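Local coordinates for hemolysin-related protein (Vibrio cholerae serotype O1, PDB 6MLT), which forms part of the Vibrio cholerae biofilm matrix as a secreted, calcium-binding protein that probably binds carbohydrate and contributes to biofilm adhesion, at residues 22-28 and 71-75; 30-35 and 538-544; 58-62 and 94-100. All blocks are in the same frame, centred on the assembly; numbering follows the deposited sequence.

Contact 1: 22-28 and 71-75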
ATOM      1  N   SER A  22      -9.050   6.534  34.469  1.00 25.49           N
ATOM      2  CA  SER A  22      -7.686   6.505  34.968  1.00 27.92           C
ATOM      3  C   SER A  22      -7.634   7.277  36.276  1.00 29.82           C
ATOM      4  O   SER A  22      -8.438   8.181  36.504  1.00 32.15           O
ATOM      5  CB  SER A  22      -6.715   7.117  33.952  1.00 28.31           C
ATOM      6  OG  SER A  22      -5.398   7.209  34.471  1.00 28.46           O
ATOM      7  N   VAL A  23      -6.684   6.903  37.134  1.00 31.43           N
ATOM      8  CA  VAL A  23      -6.388   7.725  38.301  1.00 35.09           C
ATOM      9  C   VAL A  23      -5.580   8.958  37.920  1.00 32.14           C
ATOM     10  O   VAL A  23      -5.549   9.931  38.680  1.00 30.68           O
ATOM     11  CB  VAL A  23      -5.638   6.921  39.374  1.00 42.32           C
ATOM     12  CG1 VAL A  23      -6.461   5.712  39.792  1.00 43.74           C
ATOM     13  CG2 VAL A  23      -4.265   6.500  38.869  1.00 45.83           C
ATOM     14  N   PHE A  24      -4.922   8.943  36.762  1.00 28.30           N
ATOM     15  CA  PHE A  24      -4.231  10.117  36.242  1.00 25.79           C
ATOM     16  C   PHE A  24      -5.210  10.891  35.366  1.00 25.79           C
ATOM     17  O   PHE A  24      -5.593  10.420  34.289  1.00 24.29           O
ATOM     18  CB  PHE A  24      -2.990   9.704  35.457  1.00 25.36           C
ATOM     19  CG  PHE A  24      -2.240  10.856  34.862  1.00 24.26           C
ATOM     20  CD1 PHE A  24      -1.483  11.688  35.663  1.00 26.64           C
ATOM     21  CD2 PHE A  24      -2.287  11.102  33.500  1.00 26.28           C
ATOM     22  CE1 PHE A  24      -0.792  12.751  35.120  1.00 26.79           C
ATOM     23  CE2 PHE A  24      -1.594  12.171  32.947  1.00 26.55           C
ATOM     24  CZ  PHE A  24      -0.847  12.990  33.762  1.00 24.25           C
ATOM     25  N   HIS A  25      -5.619  12.073  35.834  1.00 26.83           N
ATOM     26  CA  HIS A  25      -6.578  12.927  35.142  1.00 25.33           C
ATOM     27  C   HIS A  25      -7.808  12.124  34.731  1.00 25.39           C
ATOM     28  O   HIS A  25      -8.033  11.887  33.535  1.00 22.66           O
ATOM     29  CB  HIS A  25      -5.923  13.592  33.930  1.00 26.22           C
ATOM     30  CG  HIS A  25      -5.002  14.714  34.296  1.00 32.31           C
ATOM     31  ND1 HIS A  25      -5.458  15.967  34.643  1.00 34.70           N
ATOM     32  CD2 HIS A  25      -3.653  14.764  34.392  1.00 34.65           C
ATOM     33  CE1 HIS A  25      -4.427  16.744  34.930  1.00 36.54           C
ATOM     34  NE2 HIS A  25      -3.321  16.040  34.784  1.00 35.64           N
ATOM     35  N   PRO A  26      -8.630  11.697  35.695  1.00 26.10           N
ATOM     36  CA  PRO A  26      -9.808  10.889  35.340  1.00 28.06           C
ATOM     37  C   PRO A  26     -10.765  11.605  34.405  1.00 28.01           C
ATOM     38  O   PRO A  26     -11.496  10.940  33.661  1.00 29.95           O
ATOM     39  CB  PRO A  26     -10.458  10.590  36.702  1.00 29.92           C
ATOM     40  CG  PRO A  26      -9.904  11.599  37.639  1.00 30.45           C
ATOM     41  CD  PRO A  26      -8.514  11.903  37.147  1.00 28.42           C
ATOM     42  N   GLU A  27     -10.781  12.941  34.412  1.00 26.74           N
ATOM     43  CA  GLU A  27     -11.674  13.681  33.530  1.00 25.98           C
ATOM     44  C   GLU A  27     -11.262  13.587  32.065  1.00 24.56           C
ATOM     45  O   GLU A  27     -12.089  13.855  31.187  1.00 25.41           O
ATOM     46  CB  GLU A  27     -11.731  15.151  33.946  1.00 26.70           C
ATOM     47  CG  GLU A  27     -10.531  16.009  33.516  1.00 29.53           C
ATOM     48  CD  GLU A  27      -9.246  15.697  34.291  1.00 33.83           C
ATOM     49  OE1 GLU A  27      -9.289  14.913  35.265  1.00 32.53           O
ATOM     50  OE2 GLU A  27      -8.187  16.247  33.915  1.00 34.89           O
ATOM     51  N   SER A  28     -10.008  13.239  31.780  1.00 23.29           N
ATOM     52  CA  SER A  28      -9.499  13.181  30.408  1.00 21.32           C
ATOM     53  C   SER A  28      -9.686  11.752  29.921  1.00 19.40           C
ATOM     54  O   SER A  28      -8.786  10.917  30.019  1.00 19.85           O
ATOM     55  CB  SER A  28      -8.039  13.611  30.354  1.00 22.39           C
ATOM     56  OG  SER A  28      -7.535  13.567  29.029  1.00 22.20           O
ATOM     57  N   GLY A  71      -4.640  17.198  24.575  1.00 19.62           N
ATOM     58  CA  GLY A  71      -4.965  16.066  25.422  1.00 19.13           C
ATOM     59  C   GLY A  71      -3.707  15.346  25.860  1.00 19.29           C
ATOM     60  O   GLY A  71      -2.597  15.705  25.463  1.00 19.51           O
ATOM     61  N   TYR A  72      -3.883  14.310  26.684  1.00 18.44           N
ATOM     62  CA  TYR A  72      -2.762  13.557  27.237  1.00 19.55           C
ATOM     63  C   TYR A  72      -2.490  12.324  26.393  1.00 19.52           C
ATOM     64  O   TYR A  72      -3.416  11.592  26.041  1.00 16.93           O
ATOM     65  CB  TYR A  72      -3.028  13.141  28.687  1.00 24.72           C
ATOM     66  CG  TYR A  72      -2.955  14.299  29.651  1.00 28.27           C
ATOM     67  CD1 TYR A  72      -1.730  14.838  30.023  1.00 26.03           C
ATOM     68  CD2 TYR A  72      -4.110  14.872  30.173  1.00 36.42           C
ATOM     69  CE1 TYR A  72      -1.657  15.911  30.892  1.00 28.32           C
ATOM     70  CE2 TYR A  72      -4.044  15.948  31.050  1.00 37.01           C
ATOM     71  CZ  TYR A  72      -2.817  16.460  31.401  1.00 33.25           C
ATOM     72  OH  TYR A  72      -2.748  17.525  32.263  1.00 34.67           O
ATOM     73  N   ILE A  73      -1.215  12.091  26.087  1.00 19.01           N
ATOM     74  CA  ILE A  73      -0.806  10.835  25.469  1.00 18.31           C
ATOM     75  C   ILE A  73      -0.837   9.739  26.520  1.00 16.63           C
ATOM     76  O   ILE A  73      -0.287   9.897  27.617  1.00 18.43           O
ATOM     77  CB  ILE A  73       0.598  10.956  24.859  1.00 18.38           C
ATOM     78  CG1 ILE A  73       0.657  12.116  23.865  1.00 21.63           C
ATOM     79  CG2 ILE A  73       0.995   9.651  24.177  1.00 18.16           C
ATOM     80  CD1 ILE A  73       2.081  12.436  23.383  1.00 25.05           C
ATOM     81  N   ARG A  74      -1.472   8.619  26.186  1.00 16.25           N
ATOM     82  CA  ARG A  74      -1.558   7.475  27.080  1.00 19.47           C
ATOM     83  C   ARG A  74      -1.184   6.209  26.328  1.00 20.07           C
ATOM     84  O   ARG A  74      -1.585   6.022  25.176  1.00 19.46           O
ATOM     85  CB  ARG A  74      -2.967   7.312  27.657  1.00 19.82           C
ATOM     86  CG  ARG A  74      -3.491   8.503  28.440  1.00 21.06           C
ATOM     87  CD  ARG A  74      -4.786   8.111  29.156  1.00 21.13           C
ATOM     88  NE  ARG A  74      -5.506   9.237  29.753  1.00 19.77           N
ATOM     89  CZ  ARG A  74      -5.513   9.546  31.047  1.00 23.56           C
ATOM     90  NH1 ARG A  74      -4.811   8.840  31.923  1.00 25.41           N
ATOM     91  NH2 ARG A  74      -6.227  10.580  31.473  1.00 24.03           N
ATOM     92  N   ALA A  75      -0.429   5.339  26.990  1.00 20.31           N
ATOM     93  CA  ALA A  75      -0.059   4.038  26.450  1.00 20.38           C
ATOM     94  C   ALA A  75      -0.828   2.950  27.187  1.00 19.97           C
ATOM     95  O   ALA A  75      -0.765   2.867  28.420  1.00 19.34           O
ATOM     96  CB  ALA A  75       1.445   3.798  26.575  1.00 21.83           C
TER
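F24, H25 and S28 meet Y72 and R74 in a mixed aromatic and arginine-to-carbonyl contact where the link between two beta-propeller blades packs on the side chains of strand 71-76. Residues 22-28 form the link from strand 13-19, which completes the blade built mainly from the C-terminal end of the chain, to strand 28-30 of the next blade; strand 71-76 belongs to that second blade. The link turns twice. S22 OG accepts from the backbone N of F24 in an ST turn, and a type I beta turn then runs from H25 to S28.

R74 reaches into this curve with its chain extended from CG to NE, and its guanidinium is buried. NH1 and NH2 both close end-on upon one acceptor, F24 O, which lies in the guanidinium plane; R74 NH2 is 2.9 Å from F24 O. R74 NH2 also donates to S28 O at 3.0 Å; that oxygen lies out of the guanidinium plane, but the bond uses a lone pair in the carbonyl plane. A weak bond runs from NH2 to H25 O. Behind the contact, E83 forms a salt bridge with NH1 and hydrogen-bonds S22 OG, while T61 OG1 is bonded to both R74 NE and S28 OG. The cationic group is thus held on several sides.

Beside it F24, H25 and Y72 form an aromatic cluster. F24, whose ring swings opposite its backbone N (chi1 179°), brings an edge to a face of Y72 in a T-shaped pair, F24 CE2 lying 4.0 Å from Y72 CD1. H25 makes an offset stack with Y72, the planes 23° apart and the ring centroids separated by 4.3 Å. At its ND1 edge the imidazole is held by E27: H25 ND1 donates to the syn lone pair of E27 OE2 at 2.8 Å.

Contact 2: 30-35 and 538-544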
ATOM      1  N   GLN A  30     -11.915  10.957  26.898  1.00 18.55           N
ATOM      2  CA  GLN A  30     -12.516  10.928  25.568  1.00 18.80           C
ATOM      3  C   GLN A  30     -11.417  10.755  24.530  1.00 18.10           C
ATOM      4  O   GLN A  30     -10.320  11.298  24.690  1.00 19.46           O
ATOM      5  CB  GLN A  30     -13.276  12.228  25.284  1.00 18.37           C
ATOM      6  CG  GLN A  30     -14.260  12.662  26.365  1.00 21.02           C
ATOM      7  CD  GLN A  30     -15.535  11.839  26.354  1.00 23.91           C
ATOM      8  OE1 GLN A  30     -16.150  11.642  25.309  1.00 23.79           O
ATOM      9  NE2 GLN A  30     -15.935  11.351  27.521  1.00 25.35           N
ATOM     10  N   VAL A  31     -11.707  10.015  23.461  1.00 16.56           N
ATOM     11  CA  VAL A  31     -10.725   9.796  22.400  1.00 15.22           C
ATOM     12  C   VAL A  31     -11.408   9.973  21.051  1.00 16.73           C
ATOM     13  O   VAL A  31     -12.504   9.447  20.824  1.00 17.62           O
ATOM     14  CB  VAL A  31     -10.065   8.406  22.507  1.00 15.54           C
ATOM     15  CG1 VAL A  31      -8.936   8.278  21.507  1.00 17.06           C
ATOM     16  CG2 VAL A  31      -9.537   8.179  23.919  1.00 15.76           C
ATOM     17  N   MET A  32     -10.762  10.729  20.153  1.00 17.05           N
ATOM     18  CA  MET A  32     -11.331  10.981  18.832  1.00 16.72           C
ATOM     19  C   MET A  32     -10.245  11.059  17.761  1.00 21.38           C
ATOM     20  O   MET A  32     -10.431  11.722  16.735  1.00 22.16           O
ATOM     21  CB  MET A  32     -12.185  12.267  18.861  1.00 18.67           C
ATOM     22  CG  MET A  32     -13.135  12.421  17.670  1.00 20.84           C
ATOM     23  SD  MET A  32     -14.609  13.406  18.062  1.00 21.97           S
ATOM     24  CE  MET A  32     -13.865  14.911  18.709  1.00 22.32           C
ATOM     25  N   ALA A  33      -9.119  10.380  17.976  1.00 18.85           N
ATOM     26  CA  ALA A  33      -8.064  10.257  16.982  1.00 19.14           C
ATOM     27  C   ALA A  33      -7.688   8.789  16.850  1.00 18.94           C
ATOM     28  O   ALA A  33      -7.787   8.017  17.809  1.00 19.23           O
ATOM     29  CB  ALA A  33      -6.825  11.088  17.351  1.00 18.71           C
ATOM     30  N   ALA A  34      -7.272   8.411  15.649  1.00 16.12           N
ATOM     31  CA  ALA A  34      -7.054   7.004  15.350  1.00 17.67           C
ATOM     32  C   ALA A  34      -5.980   6.427  16.272  1.00 17.20           C
ATOM     33  O   ALA A  34      -4.990   7.103  16.577  1.00 18.22           O
ATOM     34  CB  ALA A  34      -6.645   6.824  13.886  1.00 19.29           C
ATOM     35  N   PRO A  35      -6.133   5.186  16.721  1.00 17.05           N
ATOM     36  CA  PRO A  35      -5.132   4.585  17.607  1.00 17.69           C
ATOM     37  C   PRO A  35      -3.889   4.162  16.836  1.00 18.58           C
ATOM     38  O   PRO A  35      -3.929   3.889  15.638  1.00 18.50           O
ATOM     39  CB  PRO A  35      -5.860   3.369  18.184  1.00 19.87           C
ATOM     40  CG  PRO A  35      -6.799   2.966  17.081  1.00 16.61           C
ATOM     41  CD  PRO A  35      -7.199   4.232  16.370  1.00 17.13           C
ATOM     42  N   ILE A 538      -9.420  -2.590  17.234  1.00 17.00           N
ATOM     43  CA  ILE A 538      -9.236  -1.480  18.171  1.00 17.55           C
ATOM     44  C   ILE A 538      -9.999  -0.267  17.657  1.00 18.95           C
ATOM     45  O   ILE A 538      -9.822   0.133  16.500  1.00 18.65           O
ATOM     46  CB  ILE A 538      -7.746  -1.136  18.336  1.00 18.39           C
ATOM     47  CG1 ILE A 538      -6.952  -2.365  18.791  1.00 21.38           C
ATOM     48  CG2 ILE A 538      -7.563   0.024  19.335  1.00 18.19           C
ATOM     49  CD1 ILE A 538      -5.631  -2.537  18.085  1.00 21.97           C
ATOM     50  N   MET A 539     -10.804   0.353  18.524  1.00 16.53           N
ATOM     51  CA  MET A 539     -11.533   1.554  18.144  1.00 21.01           C
ATOM     52  C   MET A 539     -11.613   2.515  19.322  1.00 17.70           C
ATOM     53  O   MET A 539     -11.566   2.111  20.488  1.00 17.72           O
ATOM     54  CB  MET A 539     -12.945   1.222  17.634  1.00 23.22           C
ATOM     55  CG  MET A 539     -13.867   0.614  18.661  1.00 24.27           C
ATOM     56  SD  MET A 539     -15.380  -0.041  17.915  1.00 22.89           S
ATOM     57  CE  MET A 539     -14.729  -1.476  17.059  1.00 19.95           C
ATOM     58  N   VAL A 540     -11.738   3.798  19.002  1.00 18.55           N
ATOM     59  CA  VAL A 540     -11.798   4.850  20.009  1.00 16.84           C
ATOM     60  C   VAL A 540     -13.213   5.409  20.053  1.00 18.19           C
ATOM     61  O   VAL A 540     -13.962   5.338  19.074  1.00 16.20           O
ATOM     62  CB  VAL A 540     -10.757   5.951  19.721  1.00 17.59           C
ATOM     63  CG1 VAL A 540      -9.370   5.338  19.618  1.00 18.12           C
ATOM     64  CG2 VAL A 540     -11.109   6.709  18.439  1.00 18.66           C
ATOM     65  N   ALA A 541     -13.582   5.960  21.207  1.00 15.70           N
ATOM     66  CA  ALA A 541     -14.948   6.399  21.431  1.00 17.35           C
ATOM     67  C   ALA A 541     -14.966   7.640  22.308  1.00 17.39           C
ATOM     68  O   ALA A 541     -14.057   7.876  23.114  1.00 19.75           O
ATOM     69  CB  ALA A 541     -15.794   5.300  22.082  1.00 17.25           C
ATOM     70  N   ASN A 542     -16.030   8.422  22.143  1.00 16.75           N
ATOM     71  CA  ASN A 542     -16.284   9.586  22.970  1.00 18.49           C
ATOM     72  C   ASN A 542     -17.788   9.784  23.048  1.00 17.91           C
ATOM     73  O   ASN A 542     -18.527   9.393  22.136  1.00 18.10           O
ATOM     74  CB  ASN A 542     -15.593  10.831  22.409  1.00 17.56           C
ATOM     75  CG  ASN A 542     -15.953  11.080  20.962  1.00 19.18           C
ATOM     76  OD1 ASN A 542     -16.991  11.676  20.664  1.00 20.12           O
ATOM     77  ND2 ASN A 542     -15.102  10.615  20.052  1.00 17.45           N
ATOM     78  N   ASP A 543     -18.236  10.403  24.140  1.00 18.39           N
ATOM     79  CA  ASP A 543     -19.663  10.554  24.389  1.00 19.08           C
ATOM     80  C   ASP A 543     -20.008  11.939  24.920  1.00 20.60           C
ATOM     81  O   ASP A 543     -21.032  12.109  25.592  1.00 20.89           O
ATOM     82  CB  ASP A 543     -20.166   9.478  25.362  1.00 20.65           C
ATOM     83  CG  ASP A 543     -19.413   9.469  26.681  1.00 26.76           C
ATOM     84  OD1 ASP A 543     -18.625  10.403  26.937  1.00 24.86           O
ATOM     85  OD2 ASP A 543     -19.620   8.513  27.468  1.00 27.13           O
ATOM     86  N   TYR A 544     -19.182  12.942  24.607  1.00 21.72           N
ATOM     87  CA  TYR A 544     -19.443  14.298  25.078  1.00 23.17           C
ATOM     88  C   TYR A 544     -20.652  14.913  24.381  1.00 24.31           C
ATOM     89  O   TYR A 544     -21.289  15.806  24.940  1.00 23.90           O
ATOM     90  CB  TYR A 544     -18.211  15.190  24.859  1.00 22.65           C
ATOM     91  CG  TYR A 544     -17.884  15.399  23.396  1.00 21.40           C
ATOM     92  CD1 TYR A 544     -18.497  16.409  22.655  1.00 20.48           C
ATOM     93  CD2 TYR A 544     -16.977  14.573  22.747  1.00 22.71           C
ATOM     94  CE1 TYR A 544     -18.209  16.588  21.315  1.00 19.77           C
ATOM     95  CE2 TYR A 544     -16.685  14.743  21.413  1.00 22.40           C
ATOM     96  CZ  TYR A 544     -17.306  15.751  20.698  1.00 22.68           C
ATOM     97  OH  TYR A 544     -17.021  15.916  19.358  1.00 25.14           O
TER
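The seam between two neighbouring beta-propeller blades is closed here by Q30, V31, M32 and P35 packing on I538, V540 and the residues N542-Y544 that follow the strand. Residues 30-35 join strand 28-30 to strand 36-38 in one blade, and strand 536-541 belongs to the blade that the N-terminal strand 13-19 completes. One backbone hydrogen bond, V31 N to A541 O, joins the two segments. Next to that bond, N542 ND2 gives an almost straight hydrogen bond (171°) to V31 O, approaching from above the carbonyl plane; N542 OD1 is bonded to G518 N, and ND2 has a second partner in S517 OG.

Q30, bent at chi2 (-76°), lays its amide across D543 and uses both ends. Q30 OE1 accepts from D543 N at 2.7 Å, and Q30 NE2 donates to D543 OD1 at 2.9 Å, while H552 takes OD2.

Further in, the contact turns apolar. V31 CG1 presses tightly on V540 CB, 3.5 Å away, and the ring of P35 slides past I538, its CG 3.8 Å from I538 CG2. At the outer end M32 makes a Met-aromatic contact, SD at the edge of the Y544 ring, and its terminal methyl CE lies 3.4 Å from Y544 OH.

Contact 3: 58-62 and 94-100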
ATOM      1  N   ILE A  58      -1.442   3.409  21.634  1.00 15.55           N
ATOM      2  CA  ILE A  58      -1.216   4.800  22.011  1.00 16.22           C
ATOM      3  C   ILE A  58      -2.402   5.628  21.537  1.00 16.43           C
ATOM      4  O   ILE A  58      -2.774   5.572  20.357  1.00 16.94           O
ATOM      5  CB  ILE A  58       0.090   5.348  21.415  1.00 19.80           C
ATOM      6  CG1 ILE A  58       1.293   4.614  22.002  1.00 23.57           C
ATOM      7  CG2 ILE A  58       0.206   6.860  21.692  1.00 21.69           C
ATOM      8  CD1 ILE A  58       2.576   4.839  21.224  1.00 29.09           C
ATOM      9  N   VAL A  59      -2.969   6.416  22.450  1.00 16.30           N
ATOM     10  CA  VAL A  59      -4.076   7.318  22.160  1.00 18.01           C
ATOM     11  C   VAL A  59      -3.815   8.643  22.865  1.00 16.62           C
ATOM     12  O   VAL A  59      -2.946   8.755  23.734  1.00 18.30           O
ATOM     13  CB  VAL A  59      -5.439   6.735  22.594  1.00 19.00           C
ATOM     14  CG1 VAL A  59      -5.753   5.491  21.789  1.00 17.93           C
ATOM     15  CG2 VAL A  59      -5.441   6.418  24.076  1.00 20.09           C
ATOM     16  N   VAL A  60      -4.582   9.655  22.473  1.00 18.68           N
ATOM     17  CA  VAL A  60      -4.573  10.963  23.115  1.00 16.37           C
ATOM     18  C   VAL A  60      -5.971  11.200  23.676  1.00 16.88           C
ATOM     19  O   VAL A  60      -6.957  11.135  22.933  1.00 17.50           O
ATOM     20  CB  VAL A  60      -4.172  12.078  22.136  1.00 15.28           C
ATOM     21  CG1 VAL A  60      -4.050  13.411  22.871  1.00 17.04           C
ATOM     22  CG2 VAL A  60      -2.858  11.721  21.412  1.00 17.91           C
ATOM     23  N   THR A  61      -6.061  11.461  24.981  1.00 16.03           N
ATOM     24  CA  THR A  61      -7.342  11.629  25.653  1.00 16.76           C
ATOM     25  C   THR A  61      -7.610  13.100  25.956  1.00 20.18           C
ATOM     26  O   THR A  61      -6.686  13.866  26.254  1.00 19.09           O
ATOM     27  CB  THR A  61      -7.395  10.823  26.960  1.00 18.81           C
ATOM     28  OG1 THR A  61      -6.389  11.291  27.876  1.00 20.18           O
ATOM     29  CG2 THR A  61      -7.169   9.351  26.687  1.00 17.14           C
ATOM     30  N   PHE A  62      -8.887  13.492  25.886  1.00 17.77           N
ATOM     31  CA  PHE A  62      -9.317  14.848  26.218  1.00 19.50           C
ATOM     32  C   PHE A  62     -10.560  14.802  27.099  1.00 21.98           C
ATOM     33  O   PHE A  62     -11.222  13.769  27.236  1.00 19.24           O
ATOM     34  CB  PHE A  62      -9.595  15.684  24.958  1.00 17.20           C
ATOM     35  CG  PHE A  62     -10.704  15.153  24.102  1.00 17.22           C
ATOM     36  CD1 PHE A  62     -10.447  14.199  23.131  1.00 17.37           C
ATOM     37  CD2 PHE A  62     -12.002  15.622  24.248  1.00 19.25           C
ATOM     38  CE1 PHE A  62     -11.467  13.714  22.326  1.00 16.76           C
ATOM     39  CE2 PHE A  62     -13.024  15.135  23.448  1.00 17.69           C
ATOM     40  CZ  PHE A  62     -12.753  14.184  22.486  1.00 17.47           C
ATOM     41  N   ALA A  94      -0.475  16.477  23.750  1.00 19.76           N
ATOM     42  CA  ALA A  94      -0.442  16.468  22.298  1.00 18.03           C
ATOM     43  C   ALA A  94      -1.811  16.887  21.789  1.00 18.51           C
ATOM     44  O   ALA A  94      -2.808  16.827  22.513  1.00 18.59           O
ATOM     45  CB  ALA A  94      -0.083  15.086  21.746  1.00 19.38           C
ATOM     46  N   ASP A  95      -1.868  17.317  20.532  1.00 17.67           N
ATOM     47  CA  ASP A  95      -3.172  17.605  19.960  1.00 20.52           C
ATOM     48  C   ASP A  95      -4.018  16.337  19.965  1.00 15.83           C
ATOM     49  O   ASP A  95      -3.525  15.238  19.701  1.00 16.82           O
ATOM     50  CB  ASP A  95      -3.051  18.151  18.546  1.00 21.49           C
ATOM     51  CG  ASP A  95      -4.334  18.820  18.091  1.00 23.38           C
ATOM     52  OD1 ASP A  95      -4.554  19.990  18.468  1.00 23.29           O
ATOM     53  OD2 ASP A  95      -5.142  18.163  17.401  1.00 22.65           O
ATOM     54  N   ALA A  96      -5.292  16.489  20.312  1.00 17.19           N
ATOM     55  CA  ALA A  96      -6.186  15.350  20.467  1.00 17.73           C
ATOM     56  C   ALA A  96      -6.883  14.957  19.173  1.00 18.47           C
ATOM     57  O   ALA A  96      -7.585  13.943  19.151  1.00 19.26           O
ATOM     58  CB  ALA A  96      -7.236  15.650  21.545  1.00 19.63           C
ATOM     59  N   ARG A  97      -6.696  15.719  18.091  1.00 18.55           N
ATOM     60  CA  ARG A  97      -7.382  15.453  16.833  1.00 16.78           C
ATOM     61  C   ARG A  97      -6.563  14.629  15.854  1.00 16.86           C
ATOM     62  O   ARG A  97      -7.136  14.063  14.917  1.00 16.94           O
ATOM     63  CB  ARG A  97      -7.774  16.774  16.155  1.00 18.50           C
ATOM     64  CG  ARG A  97      -8.712  17.640  16.986  1.00 19.15           C
ATOM     65  CD  ARG A  97      -8.768  19.067  16.471  1.00 22.13           C
ATOM     66  NE  ARG A  97      -7.542  19.791  16.785  1.00 21.93           N
ATOM     67  CZ  ARG A  97      -7.391  21.101  16.646  1.00 25.32           C
ATOM     68  NH1 ARG A  97      -8.390  21.843  16.183  1.00 26.71           N
ATOM     69  NH2 ARG A  97      -6.241  21.668  16.974  1.00 25.67           N
ATOM     70  N   TYR A  98      -5.249  14.553  16.038  1.00 18.67           N
ATOM     71  CA  TYR A  98      -4.366  13.839  15.127  1.00 18.45           C
ATOM     72  C   TYR A  98      -3.618  12.754  15.885  1.00 16.94           C
ATOM     73  O   TYR A  98      -3.101  12.993  16.982  1.00 17.32           O
ATOM     74  CB  TYR A  98      -3.368  14.790  14.460  1.00 17.16           C
ATOM     75  CG  TYR A  98      -4.001  15.831  13.559  1.00 16.84           C
ATOM     76  CD1 TYR A  98      -4.212  15.574  12.211  1.00 17.77           C
ATOM     77  CD2 TYR A  98      -4.373  17.077  14.058  1.00 18.42           C
ATOM     78  CE1 TYR A  98      -4.779  16.525  11.380  1.00 19.22           C
ATOM     79  CE2 TYR A  98      -4.943  18.037  13.236  1.00 19.14           C
ATOM     80  CZ  TYR A  98      -5.142  17.752  11.896  1.00 19.12           C
ATOM     81  OH  TYR A  98      -5.706  18.684  11.064  1.00 18.66           O
ATOM     82  N   ALA A  99      -3.561  11.568  15.305  1.00 17.21           N
ATOM     83  CA  ALA A  99      -2.781  10.510  15.911  1.00 17.45           C
ATOM     84  C   ALA A  99      -1.301  10.885  15.883  1.00 18.68           C
ATOM     85  O   ALA A  99      -0.821  11.446  14.895  1.00 17.69           O
ATOM     86  CB  ALA A  99      -2.987   9.189  15.176  1.00 19.52           C
ATOM     87  N   PRO A 100      -0.558  10.598  16.945  1.00 17.69           N
ATOM     88  CA  PRO A 100       0.904  10.711  16.862  1.00 19.39           C
ATOM     89  C   PRO A 100       1.477   9.639  15.951  1.00 18.23           C
ATOM     90  O   PRO A 100       0.726   8.859  15.359  1.00 17.10           O
ATOM     91  CB  PRO A 100       1.364  10.534  18.317  1.00 22.27           C
ATOM     92  CG  PRO A 100       0.266   9.844  19.001  1.00 28.73           C
ATOM     93  CD  PRO A 100      -1.011  10.174  18.280  1.00 24.49           C
TER
HETATM   94  O   HOH W   1      -8.441  12.094  20.887  1.00 16.87           O
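V60 is the central bump of this buried contact, pushing from strand 56-63 into a hollow formed by the curve of residues 94-100. Its two methyls divide the hollow between them. V60 CG1, anti to the backbone N (chi1 -175°), settles among the A94 and D95 carbonyl oxygens and the backbone of A96, 3.8 Å from A96 CA. V60 CG2 meets P100 CD at 4.0 Å and also lies near D95 O.

Smaller bumps continue the fit on each side of V60 along the strand. I58 CG2 rests obliquely on P100 CG, 4.0 Å away, and A96 CB in turn fills the corner between V60 CG1 and F62, approaching F62 CD1 to 3.9 Å. No direct hydrogen bond crosses; instead a water donates to V60 O and to A96 O, its oxygen 2.7 Å from each.

The curve is stiffened from its far side. D95 OD2 accepts from R97 N in an Asx turn, and the R97 guanidinium grips the same carboxylate side-on, NE to OD2 and NH2 to OD1. Running from strand 93-94 to strand 101-103, this segment is the link from one blade to the next in the beta-propeller.

How the contacts relate
All three contacts involve the blade containing strands 56-63 and 71-76. Contacts 2 and 3 are buried, contact 1 only partly so and farther from the centre of the chain; 22-28 and 94-100 both link blades, while contact 2 packs one blade on the next. Chemistry follows place: contact 1 sets an aromatic cluster beside a guanidinium bonded to backbone carbonyls, contact 2 mixes amide bonds with apolar packing, and across contact 3 the touches are apolar apart from one bridging water. Contact 1 meets contact 3 through S28 OG with T61 OG1 and G71 N with A94 O, contact 2 meets contact 3 through Q30 O and F62 N, and contacts 1 and 2 adjoin in sequence.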